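Local coordinates for Galactose/lactose metabolism regulatory protein GAL80 (Saccharomyces cerevisiae, PDB 3BTV) that represses transcription of the galactose and lactose metabolic genes by binding the activator GAL4 when no inducing sugar is present, at residues E125-C130 with I410-I415; Y190-K195 with Q243-E248; G206-T211 with T260-L265; T212-T217 with C280-G285; M235-I240 with H264-G269. The protein carries 1 engineered substitution. All blocks are in the same frame, centred on the assembly; numbering follows the deposited sequence.

Interaction 1: E125-C130 with I410-I415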
# COMPACT_ATOMS: atom_id res chain seq x y z
N GLU B 125 -23.52 17.66 -7.18
CA GLU B 125 -22.10 17.35 -7.16
C GLU B 125 -21.73 16.45 -5.99
O GLU B 125 -22.41 16.42 -4.98
CB GLU B 125 -21.28 18.62 -7.12
CG GLU B 125 -21.30 19.35 -8.45
CD GLU B 125 -20.29 20.47 -8.50
OE1 GLU B 125 -20.26 21.26 -7.53
OE2 GLU B 125 -19.54 20.54 -9.50
N TRP B 126 -20.65 15.69 -6.17
CA TRP B 126 -20.07 14.91 -5.08
C TRP B 126 -19.24 15.87 -4.24
O TRP B 126 -18.53 16.70 -4.79
CB TRP B 126 -19.19 13.78 -5.63
CG TRP B 126 -18.53 12.99 -4.54
CD1 TRP B 126 -17.25 13.11 -4.12
CD2 TRP B 126 -19.14 11.99 -3.71
NE1 TRP B 126 -17.01 12.25 -3.08
CE2 TRP B 126 -18.16 11.55 -2.81
CE3 TRP B 126 -20.42 11.43 -3.64
CZ2 TRP B 126 -18.41 10.57 -1.85
CZ3 TRP B 126 -20.67 10.46 -2.69
CH2 TRP B 126 -19.67 10.04 -1.80
N ALA B 127 -19.32 15.79 -2.91
CA ALA B 127 -20.09 14.77 -2.20
C ALA B 127 -21.55 15.16 -2.07
O ALA B 127 -21.90 16.34 -2.05
CB ALA B 127 -19.48 14.53 -0.82
N LEU B 128 -22.41 14.15 -1.96
CA LEU B 128 -23.84 14.39 -1.88
C LEU B 128 -24.18 15.18 -0.61
O LEU B 128 -24.94 16.14 -0.66
CB LEU B 128 -24.62 13.06 -1.90
CG LEU B 128 -26.14 13.22 -1.80
CD1 LEU B 128 -26.67 14.23 -2.84
CD2 LEU B 128 -26.84 11.88 -1.95
N ALA B 129 -23.60 14.78 0.51
CA ALA B 129 -23.87 15.46 1.78
C ALA B 129 -22.69 15.35 2.74
O ALA B 129 -21.63 14.82 2.39
CB ALA B 129 -25.13 14.90 2.41
N CYS B 130 -22.88 15.87 3.95
CA CYS B 130 -21.83 15.88 4.97
C CYS B 130 -21.78 14.63 5.83
O CYS B 130 -20.85 14.44 6.61
CB CYS B 130 -22.01 17.09 5.89
SG CYS B 130 -21.82 18.64 5.02
N ILE B 410 -24.20 4.67 -2.18
CA ILE B 410 -23.33 3.52 -1.97
C ILE B 410 -21.90 3.97 -1.64
O ILE B 410 -21.25 3.42 -0.75
CB ILE B 410 -23.36 2.61 -3.21
CG1 ILE B 410 -24.73 1.94 -3.33
CG2 ILE B 410 -22.21 1.59 -3.17
CD1 ILE B 410 -25.03 1.40 -4.72
N LEU B 411 -21.42 4.99 -2.33
CA LEU B 411 -20.10 5.54 -2.06
C LEU B 411 -20.05 6.12 -0.64
O LEU B 411 -19.09 5.91 0.11
CB LEU B 411 -19.75 6.62 -3.09
CG LEU B 411 -18.33 7.18 -3.04
CD1 LEU B 411 -17.30 6.07 -2.98
CD2 LEU B 411 -18.08 8.08 -4.26
N HIS B 412 -21.11 6.85 -0.26
CA HIS B 412 -21.19 7.36 1.10
C HIS B 412 -21.12 6.24 2.14
O HIS B 412 -20.49 6.40 3.18
CB HIS B 412 -22.45 8.19 1.31
CG HIS B 412 -22.25 9.65 1.09
ND1 HIS B 412 -21.44 10.42 1.90
CD2 HIS B 412 -22.76 10.49 0.15
CE1 HIS B 412 -21.45 11.67 1.46
NE2 HIS B 412 -22.24 11.74 0.40
N ARG B 413 -21.78 5.12 1.86
CA ARG B 413 -21.74 3.98 2.79
C ARG B 413 -20.32 3.48 2.93
O ARG B 413 -19.90 3.08 4.01
CB ARG B 413 -22.65 2.85 2.31
CG ARG B 413 -24.14 3.19 2.44
CD ARG B 413 -25.03 2.09 1.87
NE ARG B 413 -26.44 2.40 2.09
CZ ARG B 413 -27.46 1.64 1.67
NH1 ARG B 413 -27.24 0.52 0.99
NH2 ARG B 413 -28.70 2.01 1.94
N LEU B 414 -19.58 3.50 1.82
CA LEU B 414 -18.20 3.07 1.85
C LEU B 414 -17.34 4.06 2.65
O LEU B 414 -16.50 3.65 3.45
CB LEU B 414 -17.64 2.90 0.43
CG LEU B 414 -16.20 2.39 0.35
CD1 LEU B 414 -16.06 1.04 1.03
CD2 LEU B 414 -15.70 2.32 -1.13
N ILE B 415 -17.54 5.35 2.42
CA ILE B 415 -16.80 6.36 3.15
C ILE B 415 -17.13 6.27 4.64
O ILE B 415 -16.25 6.33 5.50
CB ILE B 415 -17.14 7.77 2.67
CG1 ILE B 415 -16.66 7.98 1.22
CG2 ILE B 415 -16.49 8.78 3.58
CD1 ILE B 415 -15.20 7.66 1.00
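L128 and H412 mark the closest backbone approach, their CA atoms 8.1 Å apart, so side chains must bridge the gap between the irregular segment 125-130 and the helical segment 410-415. The peptide between W126 and A127 is cis. This turn follows strand 121-125 of the Rossmann domain, and its E-W-A sequence probably occupies the place of the E-K-P motif of the GFO/IDH/MocA oxidoreductases.

The W126 indole lies between two methyl groups. A127 CB covers one face, and L411 CD2 sits over the opposite one, 3.5 Å from the centroid of the six-membered ring and 16° off its normal, which meets the geometry of a CH-pi contact. With chi1 at 178°, W126 CG swings away from its own N, and the ring extends to the helix, where CH2 comes within 3.4 Å of L411 CG. The H412 ring lies obliquely to the indole, planes 42° apart, with W126 CH2 over its centre. At the rim of the imidazole, NE2 accepts a weak hydrogen bond from A129 N at 3.3 Å. On the far side of the indole, W126 NE1 donates to T211 O on helix 209-225.

Putting an alanine at W126 would probably leave L411 CD2 without its ring, one face of H412 uncovered and T211 O without that donor.

An accepting NE2 is consistent with a neutral imidazole, so this buried contact probably joins the turn to the C-terminal helix by apolar packing and one weak polar bond, without formal charge.

Interaction 2: Y190-K195 with Q243-E248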
# COMPACT_ATOMS: atom_id res chain seq x y z
N TYR B 190 1.56 20.07 5.32
CA TYR B 190 2.05 20.96 6.38
C TYR B 190 1.74 22.44 6.15
O TYR B 190 2.11 23.29 6.95
CB TYR B 190 3.56 20.79 6.54
CG TYR B 190 3.98 19.40 6.97
CD1 TYR B 190 4.40 18.45 6.04
CD2 TYR B 190 3.95 19.04 8.31
CE1 TYR B 190 4.78 17.18 6.44
CE2 TYR B 190 4.32 17.79 8.72
CZ TYR B 190 4.74 16.85 7.78
OH TYR B 190 5.12 15.60 8.20
N GLU B 191 1.04 22.75 5.07
CA GLU B 191 0.81 24.15 4.73
C GLU B 191 -0.56 24.41 4.14
O GLU B 191 -1.15 23.55 3.48
CB GLU B 191 1.89 24.66 3.77
CG GLU B 191 3.28 24.74 4.36
CD GLU B 191 4.34 24.91 3.28
OE1 GLU B 191 4.00 24.80 2.09
OE2 GLU B 191 5.52 25.15 3.62
N ARG B 192 -1.06 25.63 4.37
CA ARG B 192 -2.30 26.09 3.78
C ARG B 192 -2.11 27.51 3.30
O ARG B 192 -1.54 28.33 4.02
CB ARG B 192 -3.43 26.05 4.81
CG ARG B 192 -4.77 26.49 4.24
CD ARG B 192 -5.78 26.68 5.35
NE ARG B 192 -5.75 25.58 6.31
CZ ARG B 192 -6.29 25.63 7.52
NH1 ARG B 192 -6.90 26.74 7.92
NH2 ARG B 192 -6.22 24.59 8.34
N PRO B 193 -2.57 27.81 2.08
CA PRO B 193 -2.60 29.18 1.58
C PRO B 193 -3.53 30.07 2.40
O PRO B 193 -4.69 29.70 2.63
CB PRO B 193 -3.15 29.02 0.16
CG PRO B 193 -2.79 27.61 -0.22
CD PRO B 193 -2.92 26.82 1.05
N VAL B 194 -3.04 31.22 2.85
CA VAL B 194 -3.84 32.14 3.64
C VAL B 194 -5.18 32.42 2.97
O VAL B 194 -6.20 32.60 3.64
CB VAL B 194 -3.10 33.47 3.87
CG1 VAL B 194 -2.71 34.09 2.54
CG2 VAL B 194 -3.94 34.42 4.70
N LYS B 195 -5.17 32.45 1.64
CA LYS B 195 -6.36 32.75 0.85
C LYS B 195 -7.40 31.62 0.89
O LYS B 195 -8.51 31.78 0.37
CB LYS B 195 -5.95 33.03 -0.60
CG LYS B 195 -7.09 33.37 -1.56
CD LYS B 195 -6.62 33.30 -3.01
CE LYS B 195 -7.76 33.54 -3.99
NZ LYS B 195 -8.21 34.96 -3.99
N GLN B 243 -1.58 23.61 10.41
CA GLN B 243 -0.94 23.86 9.13
C GLN B 243 -0.30 25.24 9.11
O GLN B 243 -0.76 26.16 9.80
CB GLN B 243 -1.96 23.76 8.00
CG GLN B 243 -2.43 22.34 7.70
CD GLN B 243 -3.44 22.33 6.59
OE1 GLN B 243 -4.46 23.04 6.66
NE2 GLN B 243 -3.17 21.55 5.55
N GLU B 244 0.76 25.39 8.31
CA GLU B 244 1.42 26.68 8.12
C GLU B 244 0.78 27.40 6.96
O GLU B 244 0.68 26.86 5.86
CB GLU B 244 2.89 26.46 7.81
CG GLU B 244 3.68 25.81 8.93
CD GLU B 244 4.12 26.83 9.98
OE1 GLU B 244 3.84 28.03 9.79
OE2 GLU B 244 4.75 26.42 10.98
N LEU B 245 0.34 28.63 7.21
CA LEU B 245 -0.19 29.47 6.15
C LEU B 245 0.91 29.83 5.15
O LEU B 245 2.04 30.13 5.54
CB LEU B 245 -0.81 30.74 6.75
CG LEU B 245 -2.16 30.58 7.46
CD1 LEU B 245 -2.59 31.89 8.11
CD2 LEU B 245 -3.22 30.11 6.47
N ILE B 246 0.59 29.78 3.86
CA ILE B 246 1.53 30.21 2.82
C ILE B 246 0.90 31.26 1.89
O ILE B 246 -0.33 31.36 1.78
CB ILE B 246 2.04 29.01 1.96
CG1 ILE B 246 0.87 28.19 1.42
CG2 ILE B 246 2.97 28.13 2.78
CD1 ILE B 246 1.23 27.30 0.24
N ASP B 247 1.75 32.04 1.22
CA ASP B 247 1.28 33.04 0.25
C ASP B 247 1.23 32.46 -1.15
O ASP B 247 1.55 31.28 -1.37
CB ASP B 247 2.16 34.29 0.28
CG ASP B 247 3.57 34.04 -0.22
OD1 ASP B 247 3.86 32.90 -0.67
OD2 ASP B 247 4.39 34.97 -0.18
N GLU B 248 0.84 33.30 -2.11
CA GLU B 248 0.67 32.88 -3.50
C GLU B 248 1.99 32.38 -4.09
O GLU B 248 2.00 31.53 -4.99
CB GLU B 248 0.13 34.04 -4.32
CG GLU B 248 -0.98 34.80 -3.62
CD GLU B 248 -0.93 36.29 -3.89
OE1 GLU B 248 -0.08 36.71 -4.71
OE2 GLU B 248 -1.72 37.03 -3.28
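The R192 guanidinium presents its NE and NH2 edge to the Q243 amide, and both nitrogens donate to Q243 OE1, each at 2.9 Å. The acceptor lies only 7° out of the guanidinium plane, although the two flat groups are turned 59° apart. Y201 adds a cation-pi contact to the same arginine. The bend at chi3, -45°, turns this edge to Q243, whose NE2 is held by W187 O and G189 O.

Between the backbones the pairing is parallel: E191 with E244, R192 with L245, P193 with I246. E244 N donates a hydrogen bond to Y190 O at 2.8 Å and E244 O accepts one from R192 N at 2.6 Å, so E244 is bonded on either side of E191; V194 N donates to I246 O at 2.9 Å. On the face carrying E191 and P193, I246 CG2 packs 3.5 Å from E191 CD, while the E191 carboxylate is paired with R252.

A leucine in place of R192 would probably leave Q243 OE1 without its two donors and P258 O without one.

Strand 191-193 is the outer strand of a small three-stranded sheet, with 242-246 in the middle and 255-258 antiparallel beyond it, where P258 O accepts from R192 NH2.

Interaction 3: G206-T211 with T260-L265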
# COMPACT_ATOMS: atom_id res chain seq x y z
N GLY B 206 -18.20 17.97 4.76
CA GLY B 206 -18.38 17.21 3.53
C GLY B 206 -17.26 17.30 2.51
O GLY B 206 -17.41 16.87 1.36
N VAL B 207 -16.12 17.88 2.91
CA VAL B 207 -14.97 17.99 2.03
C VAL B 207 -13.70 17.62 2.78
O VAL B 207 -13.37 18.25 3.77
CB VAL B 207 -14.81 19.40 1.43
CG1 VAL B 207 -13.70 19.41 0.38
CG2 VAL B 207 -16.11 19.87 0.82
N ASP B 208 -12.99 16.60 2.31
CA ASP B 208 -11.81 16.12 3.00
C ASP B 208 -11.13 15.03 2.19
O ASP B 208 -11.66 14.56 1.18
CB ASP B 208 -12.17 15.59 4.40
CG ASP B 208 -13.01 14.33 4.35
OD1 ASP B 208 -12.45 13.24 4.14
OD2 ASP B 208 -14.24 14.44 4.52
N LEU B 209 -9.96 14.62 2.67
CA LEU B 209 -9.11 13.67 1.96
C LEU B 209 -9.84 12.36 1.68
O LEU B 209 -9.69 11.76 0.62
CB LEU B 209 -7.85 13.37 2.78
CG LEU B 209 -6.89 12.36 2.15
CD1 LEU B 209 -6.39 12.92 0.81
CD2 LEU B 209 -5.72 12.04 3.06
N VAL B 210 -10.62 11.90 2.65
CA VAL B 210 -11.28 10.62 2.50
C VAL B 210 -12.52 10.73 1.62
O VAL B 210 -12.66 10.04 0.60
CB VAL B 210 -11.65 10.03 3.86
CG1 VAL B 210 -12.26 8.65 3.68
CG2 VAL B 210 -10.41 9.95 4.73
N THR B 211 -13.41 11.62 2.03
CA THR B 211 -14.69 11.78 1.37
C THR B 211 -14.51 12.17 -0.09
O THR B 211 -15.21 11.67 -0.97
CB THR B 211 -15.52 12.88 2.06
OG1 THR B 211 -15.70 12.53 3.45
CG2 THR B 211 -16.87 13.02 1.39
N THR B 260 -8.94 20.00 11.37
CA THR B 260 -9.51 18.80 11.98
C THR B 260 -9.78 17.68 10.96
O THR B 260 -10.13 16.58 11.35
CB THR B 260 -10.77 19.11 12.78
OG1 THR B 260 -11.71 19.79 11.95
CG2 THR B 260 -10.43 19.97 14.00
N VAL B 261 -9.63 17.98 9.67
CA VAL B 261 -9.72 16.93 8.65
C VAL B 261 -8.40 16.13 8.52
O VAL B 261 -7.34 16.60 8.93
CB VAL B 261 -10.15 17.50 7.28
CG1 VAL B 261 -11.54 18.14 7.38
CG2 VAL B 261 -9.14 18.50 6.78
N PRO B 262 -8.46 14.91 7.96
CA PRO B 262 -7.27 14.05 7.94
C PRO B 262 -6.16 14.53 7.01
O PRO B 262 -6.42 15.20 6.01
CB PRO B 262 -7.81 12.71 7.42
CG PRO B 262 -9.29 12.79 7.62
CD PRO B 262 -9.64 14.21 7.42
N ASP B 263 -4.93 14.16 7.33
CA ASP B 263 -3.78 14.38 6.45
C ASP B 263 -3.20 13.09 5.89
O ASP B 263 -2.22 13.12 5.15
CB ASP B 263 -2.68 15.15 7.17
CG ASP B 263 -2.55 14.73 8.61
OD1 ASP B 263 -2.07 13.61 8.86
OD2 ASP B 263 -2.94 15.53 9.49
N HIS B 264 -3.76 11.95 6.27
CA HIS B 264 -3.33 10.69 5.64
C HIS B 264 -4.38 9.61 5.77
O HIS B 264 -5.07 9.53 6.78
CB HIS B 264 -2.03 10.17 6.24
CG HIS B 264 -1.21 9.36 5.29
ND1 HIS B 264 -1.39 8.00 5.12
CD2 HIS B 264 -0.20 9.70 4.46
CE1 HIS B 264 -0.53 7.54 4.23
NE2 HIS B 264 0.22 8.55 3.82
N LEU B 265 -4.47 8.77 4.75
CA LEU B 265 -5.37 7.64 4.76
C LEU B 265 -4.59 6.41 4.33
O LEU B 265 -3.92 6.40 3.28
CB LEU B 265 -6.55 7.87 3.80
CG LEU B 265 -7.42 6.61 3.54
CD1 LEU B 265 -8.21 6.20 4.77
CD2 LEU B 265 -8.35 6.80 2.35
O HOH W 1 -8.43 16.09 4.64
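D208, the N-cap of helix 209-225, lays its CB 4.0 Å from V261 CG1, where the loop leading into strand 264-271 passes the helix start. That loop ends in a classic beta bulge, D263 and H264 both facing F237 of the adjoining strand.

The D208 torsion explains how one residue can both pack and cap. At chi1 67° its CG stands between the backbone N and the carbonyl carbon, which turns the carboxylate back over the first helical turn and leaves CB beside V261. OD1 then receives T211 N at 2.8 Å, from above the carboxylate plane, and a weaker bond from V210 N. OD2 is met by T211 OG1 on its syn side at 2.6 Å. One oxygen thus caps T211 N well and V210 N only weakly, while the second oxygen fixes the T211 hydroxyl.

L209 extends the other way: its CG lies trans to N (chi1 179°), and CD2 comes to rest against the peptide backbone of the bulge, 3.8 Å from H264 N. V210 CG2 enters between P262 CG, at 4.2 Å, and L265 CD1. Y419 of helix 405-424 touches both V210 and P262, completing this apolar corner.

The polar link between the segments runs through a water, which accepts from L209 N and donates to P262 O at 2.6 Å.

Interaction 4: T212-T217 with C280-G285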
# COMPACT_ATOMS: atom_id res chain seq x y z
N THR B 212 -13.57 13.06 -0.33
CA THR B 212 -13.48 13.67 -1.64
C THR B 212 -12.47 12.98 -2.54
O THR B 212 -12.83 12.38 -3.55
CB THR B 212 -13.15 15.17 -1.52
OG1 THR B 212 -13.99 15.75 -0.52
CG2 THR B 212 -13.36 15.89 -2.86
N THR B 213 -11.20 13.06 -2.17
CA THR B 213 -10.12 12.56 -3.00
C THR B 213 -10.14 11.05 -3.11
O THR B 213 -10.18 10.49 -4.19
CB THR B 213 -8.75 12.99 -2.47
OG1 THR B 213 -8.77 14.40 -2.22
CG2 THR B 213 -7.65 12.67 -3.48
N PHE B 214 -10.14 10.38 -1.96
CA PHE B 214 -10.31 8.95 -1.93
C PHE B 214 -11.66 8.53 -2.52
O PHE B 214 -11.74 7.54 -3.24
CB PHE B 214 -10.14 8.43 -0.51
CG PHE B 214 -10.42 6.96 -0.37
CD1 PHE B 214 -9.48 6.03 -0.78
CD2 PHE B 214 -11.61 6.52 0.16
CE1 PHE B 214 -9.74 4.69 -0.65
CE2 PHE B 214 -11.87 5.17 0.30
CZ PHE B 214 -10.94 4.26 -0.10
N GLY B 215 -12.71 9.29 -2.23
CA GLY B 215 -14.02 8.98 -2.78
C GLY B 215 -14.06 8.90 -4.31
O GLY B 215 -14.52 7.92 -4.88
N HIS B 216 -13.59 9.95 -4.98
CA HIS B 216 -13.58 9.94 -6.44
C HIS B 216 -12.74 8.75 -6.94
O HIS B 216 -13.17 8.00 -7.82
CB HIS B 216 -13.00 11.24 -7.00
CG HIS B 216 -13.99 12.37 -7.08
ND1 HIS B 216 -14.98 12.43 -8.03
CD2 HIS B 216 -14.09 13.50 -6.34
CE1 HIS B 216 -15.67 13.55 -7.87
NE2 HIS B 216 -15.15 14.22 -6.85
N THR B 217 -11.58 8.56 -6.34
CA THR B 217 -10.64 7.53 -6.80
C THR B 217 -11.12 6.10 -6.57
O THR B 217 -11.03 5.26 -7.46
CB THR B 217 -9.27 7.72 -6.13
OG1 THR B 217 -8.80 9.05 -6.39
CG2 THR B 217 -8.26 6.73 -6.72
N CYS B 280 -3.87 0.79 -0.55
CA CYS B 280 -3.99 2.19 -0.88
C CYS B 280 -3.44 3.14 0.16
O CYS B 280 -3.71 3.01 1.36
CB CYS B 280 -5.46 2.51 -1.15
SG CYS B 280 -5.72 4.24 -1.37
N SER B 281 -2.69 4.13 -0.30
CA SER B 281 -2.12 5.14 0.59
C SER B 281 -2.35 6.53 -0.01
O SER B 281 -1.89 6.81 -1.12
CB SER B 281 -0.63 4.89 0.78
OG SER B 281 -0.06 5.80 1.70
N PHE B 282 -3.06 7.38 0.72
CA PHE B 282 -3.27 8.77 0.34
C PHE B 282 -2.63 9.75 1.32
O PHE B 282 -2.98 9.78 2.49
CB PHE B 282 -4.76 9.07 0.25
CG PHE B 282 -5.37 8.68 -1.06
CD1 PHE B 282 -5.53 9.60 -2.07
CD2 PHE B 282 -5.79 7.38 -1.26
CE1 PHE B 282 -6.09 9.23 -3.27
CE2 PHE B 282 -6.36 7.00 -2.46
CZ PHE B 282 -6.51 7.93 -3.45
N LYS B 283 -1.71 10.56 0.81
CA LYS B 283 -1.09 11.64 1.57
C LYS B 283 -1.91 12.91 1.44
O LYS B 283 -2.48 13.19 0.39
CB LYS B 283 0.32 11.92 1.04
CG LYS B 283 1.16 10.66 0.91
CD LYS B 283 2.37 10.87 0.03
CE LYS B 283 3.57 11.38 0.82
NZ LYS B 283 3.30 12.70 1.46
N GLY B 284 -1.91 13.69 2.51
CA GLY B 284 -2.60 14.96 2.58
C GLY B 284 -2.51 16.05 1.52
O GLY B 284 -3.55 16.42 1.00
N GLY B 285 -1.40 16.68 1.14
CA GLY B 285 0.02 16.57 1.34
C GLY B 285 0.44 16.82 -0.11
O GLY B 285 -0.39 17.22 -0.93
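Packing of a helix on a beta sheet, an element of the C-terminal domain, brings F214 and T217 of helix 209-225 onto F282 of strand 276-283. The short segments run 144° apart, and their axes approach to 10.1 Å, so the space between them is bridged by side chains.

F282 points from the strand toward the helix. F214 turns the edge of its ring toward the F282 face, in an offset edge-to-face pair with planes at 88° and centroids 5.8 Å apart. The nearest atoms, F214 CD1 and F282 CE2, are 3.7 Å apart. This follows from the F214 first torsion of 175°, which lays the ring alongside the strand, in the direction of C280.

Two threonines flank F282. T213 CG2 comes obliquely to its CE1 at 3.8 Å, while T217 approaches from ahead, its CG2 lying in the ring plane beyond CZ. The T217 hydroxyl is turned back into the helix, OG1 donating to T213 O at 3.0 Å. T217 N reaches that same oxygen from the other face of its plane, so T213 O accepts both donors of T217, and the hydroxyl's proton is used within the helix.

S281, next to F282, packs on E180 of the second subunit. One sheet face covered by helix and the other turned to a partner chain fits the open-faced alpha/beta sandwich of the GFO/IDH/MocA C-terminal domain.

Interaction 5: M235-I240 with H264-G269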
# COMPACT_ATOMS: atom_id res chain seq x y z
N MET B 235 -6.96 3.19 8.30
CA MET B 235 -6.45 4.03 9.37
C MET B 235 -6.42 5.45 8.84
O MET B 235 -5.86 5.71 7.76
CB MET B 235 -5.06 3.58 9.80
CG MET B 235 -5.01 2.15 10.29
SD MET B 235 -3.32 1.60 10.59
CE MET B 235 -3.60 -0.10 11.07
N VAL B 236 -7.02 6.36 9.59
CA VAL B 236 -7.18 7.75 9.17
C VAL B 236 -6.38 8.62 10.13
O VAL B 236 -6.49 8.48 11.34
CB VAL B 236 -8.66 8.15 9.19
CG1 VAL B 236 -8.84 9.61 8.78
CG2 VAL B 236 -9.45 7.22 8.28
N PHE B 237 -5.57 9.52 9.58
CA PHE B 237 -4.63 10.27 10.41
C PHE B 237 -4.85 11.77 10.42
O PHE B 237 -5.08 12.39 9.38
CB PHE B 237 -3.20 10.03 9.91
CG PHE B 237 -2.75 8.61 10.00
CD1 PHE B 237 -3.18 7.66 9.07
CD2 PHE B 237 -1.88 8.21 10.99
CE1 PHE B 237 -2.75 6.35 9.15
CE2 PHE B 237 -1.44 6.90 11.07
CZ PHE B 237 -1.87 5.97 10.16
N ASN B 238 -4.75 12.37 11.60
CA ASN B 238 -4.54 13.81 11.68
C ASN B 238 -3.21 14.04 12.40
O ASN B 238 -3.18 14.44 13.55
CB ASN B 238 -5.70 14.52 12.41
CG ASN B 238 -5.56 16.04 12.38
OD1 ASN B 238 -4.76 16.59 11.63
ND2 ASN B 238 -6.34 16.71 13.22
N ASN B 239 -2.12 13.74 11.71
CA ASN B 239 -0.79 13.95 12.28
C ASN B 239 -0.35 15.40 12.11
O ASN B 239 0.71 15.80 12.58
CB ASN B 239 0.23 13.05 11.58
CG ASN B 239 0.22 11.62 12.10
OD1 ASN B 239 -0.35 11.32 13.16
ND2 ASN B 239 0.87 10.73 11.36
N ILE B 240 -1.16 16.17 11.40
CA ILE B 240 -0.86 17.58 11.14
C ILE B 240 -2.03 18.44 11.59
O ILE B 240 -2.77 18.99 10.77
CB ILE B 240 -0.58 17.82 9.62
CG1 ILE B 240 0.42 16.80 9.07
CG2 ILE B 240 -0.09 19.25 9.38
CD1 ILE B 240 0.73 16.96 7.57
N HIS B 264 -3.76 11.95 6.27
CA HIS B 264 -3.33 10.69 5.64
C HIS B 264 -4.38 9.61 5.77
O HIS B 264 -5.07 9.53 6.78
CB HIS B 264 -2.03 10.17 6.24
CG HIS B 264 -1.21 9.36 5.29
ND1 HIS B 264 -1.39 8.00 5.12
CD2 HIS B 264 -0.20 9.70 4.46
CE1 HIS B 264 -0.53 7.54 4.23
NE2 HIS B 264 0.22 8.55 3.82
N LEU B 265 -4.47 8.77 4.75
CA LEU B 265 -5.37 7.64 4.76
C LEU B 265 -4.59 6.41 4.33
O LEU B 265 -3.92 6.40 3.28
CB LEU B 265 -6.55 7.87 3.80
CG LEU B 265 -7.42 6.61 3.54
CD1 LEU B 265 -8.21 6.20 4.77
CD2 LEU B 265 -8.35 6.80 2.35
N LEU B 266 -4.67 5.36 5.15
CA LEU B 266 -4.19 4.03 4.75
C LEU B 266 -5.43 3.21 4.57
O LEU B 266 -6.29 3.18 5.44
CB LEU B 266 -3.32 3.38 5.82
CG LEU B 266 -2.02 4.08 6.23
CD1 LEU B 266 -1.37 3.35 7.40
CD2 LEU B 266 -1.04 4.15 5.06
N PHE B 267 -5.54 2.54 3.43
CA PHE B 267 -6.73 1.76 3.16
C PHE B 267 -6.35 0.48 2.47
O PHE B 267 -5.58 0.48 1.50
CB PHE B 267 -7.71 2.57 2.31
CG PHE B 267 -8.85 1.75 1.72
CD1 PHE B 267 -10.10 1.75 2.31
CD2 PHE B 267 -8.66 1.01 0.57
CE1 PHE B 267 -11.14 1.02 1.76
CE2 PHE B 267 -9.69 0.27 0.02
CZ PHE B 267 -10.94 0.27 0.61
N GLN B 268 -6.86 -0.63 2.97
CA GLN B 268 -6.58 -1.90 2.30
C GLN B 268 -7.86 -2.71 2.32
O GLN B 268 -8.68 -2.57 3.22
CB GLN B 268 -5.42 -2.65 2.96
CG GLN B 268 -5.69 -3.13 4.38
CD GLN B 268 -4.44 -3.66 5.08
OE1 GLN B 268 -4.50 -4.35 6.10
NE2 GLN B 268 -3.29 -3.33 4.52
N GLY B 269 -8.06 -3.53 1.30
CA GLY B 269 -9.28 -4.30 1.22
C GLY B 269 -9.28 -5.30 0.10
O GLY B 269 -8.29 -5.43 -0.63
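F237 and H264 leave their neighbouring strands side by side and pointing the same way, their CB atoms 3.9 Å apart. The rings then stand at 88° to one another, the H264 edge toward the F237 face in an offset edge-to-face pair. A first torsion of -62° places F237 CG beside its own N, and the phenyl ring leans along the strand until CE1 meets L266 CD1 at 3.7 Å. L266 CD1 also meets M235 SD at 4.1 Å, with the phenyl and the thioether meeting it on the same sheet face.

These contacts belong to an antiparallel pairing in the mixed sheet of the C-terminal domain, where segments 235-237 and 264-269 run 174° apart. M235 and L266 form a hydrogen-bonded pair, with L266 N reaching M235 O at 2.9 Å in an almost straight bond. F237 N donates to H264 O at 2.8 Å, whereas the return bond, H264 N to F237 O, is weak at the adjacent bulge.

V236 and L265 form the non-hydrogen-bonded pair between them and face the other way. V236 CG2 touches L265 CD1 at 3.9 Å, with V418 of helix 405-424 against both. On the aromatic face the second subunit arrives: its T270 packs on F237 and its T427 on M235.

How the interactions relate
From the N terminus, interaction 1 begins first and closes last: the turn at 125-130 meets helix 405-424, so all four other contacts are nested in its loop. Interaction 2 follows, joining 190-195 to 243-248 in the small outlying sheet. Its segments alternate with those of interactions 3, 4 and 5, which it therefore crosses. Interactions 3 and 4 also cross; both start on helix 209-225 and end on adjacent strands, 264-271 and 276-283. Interaction 5 nests within interaction 4 and shares H264 and L265 with interaction 3. Helix 209-225 therefore stands between the large sheet and the turn of interaction 1, which it also touches.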